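Local coordinates for protein glucosamine-6-phosphate deaminase (Thermotoga maritima, PDB 1J5X) that belongs to the sugar isomerase (SIS) domain family, with two domains built round parallel sheets, at residues A[248-251]-A[252-256]. Residues are numbered along the deposited sequence; the frame is centred on the assembly and turned at random.
Sequences LEYR and HGPKA
Tyr250 lays one face of its ring over the backbone where Pro254 meets Lys255. Lys255 N sits 4.0 Å above the ring plane, over its centre. CG of Tyr250 is anti to the backbone N (chi1 -163°), which carries the ring forward along the chain. Pro254 CB is 3.5 Å from Tyr250 CD1, and Lys255 CB lies 3.6 Å from Tyr250 CE2. One water joins Tyr250 OH to Pro254 O and donates to the carbonyl. Tyr250 is buried and also packs on His214, Val216 and Leu218 of strand 214-218. Between the two 3-10 segments the chain bends through an inverse gamma turn centred on His252. Its bond from Gly253 N to Arg251 O is weak. The turn lies in the loop between strands 241-245 and 262-267 of the four-stranded parallel sheet. His252 N donates to Glu249 O at 2.9 Å, from well above the carbonyl plane. With CG beside its backbone N (chi1 -54°), the imidazole lies edge-on to the Leu248 carbonyl: His252 CD2 is 3.1 Å from Leu248 O, which lies in the ring plane. The Arg251 side chain is extended from CG to NE and touches Leu279. Lys255 runs extended beyond CG beside the Arg251 backbone, with CE 3.5 Å from Arg251 O. Glu282 of helix 273-285 meets both like charges, in salt bridges from OE1 to Arg251 NE and from OE2 to Lys255 NZ.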
loop_
_atom_site.group_PDB
_atom_site.type_symbol
_atom_site.label_atom_id
_atom_site.label_comp_id
_atom_site.label_asym_id
_atom_site.label_seq_id
_atom_site.Cartn_x
_atom_site.Cartn_y
_atom_site.Cartn_z
ATOM N N LEU A 248 13.993 1.450 -12.118
ATOM C CA LEU A 248 15.046 1.170 -13.086
ATOM C C LEU A 248 15.351 -0.324 -13.180
ATOM O O LEU A 248 16.052 -0.741 -14.113
ATOM C CB LEU A 248 16.320 1.946 -12.703
ATOM C CG LEU A 248 16.070 3.450 -12.659
ATOM C CD1 LEU A 248 17.299 4.164 -12.271
ATOM C CD2 LEU A 248 15.509 3.911 -14.021
ATOM N N GLU A 249 14.810 -1.135 -12.250
ATOM C CA GLU A 249 15.101 -2.585 -12.291
ATOM C C GLU A 249 14.431 -3.191 -13.484
ATOM O O GLU A 249 14.844 -4.256 -13.941
ATOM C CB GLU A 249 14.533 -3.308 -11.058
ATOM C CG GLU A 249 15.398 -3.039 -9.829
ATOM C CD GLU A 249 16.780 -3.732 -9.942
ATOM O OE1 GLU A 249 16.870 -4.989 -9.833
ATOM O OE2 GLU A 249 17.770 -3.044 -10.159
ATOM N N TYR A 250 13.376 -2.520 -13.954
ATOM C CA TYR A 250 12.586 -3.057 -15.040
ATOM C C TYR A 250 13.400 -3.327 -16.319
ATOM O O TYR A 250 13.052 -4.223 -17.084
ATOM C CB TYR A 250 11.361 -2.149 -15.320
ATOM C CG TYR A 250 10.304 -2.880 -16.155
ATOM C CD1 TYR A 250 9.651 -4.015 -15.648
ATOM C CD2 TYR A 250 9.997 -2.457 -17.458
ATOM C CE1 TYR A 250 8.735 -4.697 -16.385
ATOM C CE2 TYR A 250 9.070 -3.148 -18.234
ATOM C CZ TYR A 250 8.437 -4.268 -17.695
ATOM O OH TYR A 250 7.512 -4.975 -18.400
ATOM N N ARG A 251 14.503 -2.626 -16.530
ATOM C CA ARG A 251 15.286 -2.875 -17.722
ATOM C C ARG A 251 16.105 -4.140 -17.618
ATOM O O ARG A 251 16.528 -4.679 -18.656
ATOM C CB ARG A 251 16.322 -1.775 -17.967
ATOM C CG ARG A 251 15.698 -0.414 -18.432
ATOM C CD ARG A 251 16.860 0.459 -18.945
ATOM N NE ARG A 251 16.358 1.717 -19.511
ATOM C CZ ARG A 251 16.271 2.866 -18.830
ATOM N NH1 ARG A 251 16.651 2.942 -17.541
ATOM N NH2 ARG A 251 15.799 3.954 -19.446
ATOM N N HIS A 252 16.346 -4.594 -16.374
ATOM C CA HIS A 252 17.264 -5.685 -16.189
ATOM C C HIS A 252 16.648 -7.028 -16.288
ATOM O O HIS A 252 16.758 -7.875 -15.390
ATOM C CB HIS A 252 18.028 -5.504 -14.853
ATOM C CG HIS A 252 18.701 -4.189 -14.726
ATOM N ND1 HIS A 252 20.045 -4.012 -14.959
ATOM C CD2 HIS A 252 18.211 -2.968 -14.396
ATOM C CE1 HIS A 252 20.361 -2.747 -14.767
ATOM N NE2 HIS A 252 19.262 -2.090 -14.425
ATOM N N GLY A 253 15.924 -7.212 -17.378
ATOM C CA GLY A 253 15.284 -8.488 -17.603
ATOM C C GLY A 253 13.805 -8.514 -17.775
ATOM O O GLY A 253 13.301 -9.016 -18.809
ATOM N N PRO A 254 13.056 -7.965 -16.805
ATOM C CA PRO A 254 11.605 -7.947 -16.839
ATOM C C PRO A 254 11.000 -7.373 -18.122
ATOM O O PRO A 254 9.953 -7.869 -18.535
ATOM C CB PRO A 254 11.229 -7.106 -15.621
ATOM C CG PRO A 254 12.378 -7.416 -14.651
ATOM C CD PRO A 254 13.550 -7.281 -15.586
ATOM N N LYS A 255 11.673 -6.411 -18.750
ATOM C CA LYS A 255 11.028 -5.775 -19.924
ATOM C C LYS A 255 11.003 -6.717 -21.143
ATOM O O LYS A 255 10.428 -6.409 -22.202
ATOM C CB LYS A 255 11.716 -4.484 -20.264
ATOM C CG LYS A 255 13.163 -4.636 -20.597
ATOM C CD LYS A 255 13.679 -3.416 -21.368
ATOM C CE LYS A 255 15.134 -3.607 -21.697
ATOM N NZ LYS A 255 15.776 -2.501 -22.510
ATOM N N ALA A 256 11.630 -7.872 -21.002
ATOM C CA ALA A 256 11.573 -8.831 -22.104
ATOM C C ALA A 256 10.105 -9.151 -22.430
ATOM O O ALA A 256 9.774 -9.488 -23.600
ATOM C CB ALA A 256 12.338 -10.160 -21.720
HETATM O O HOH W 1 7.458 -7.504 -17.571
#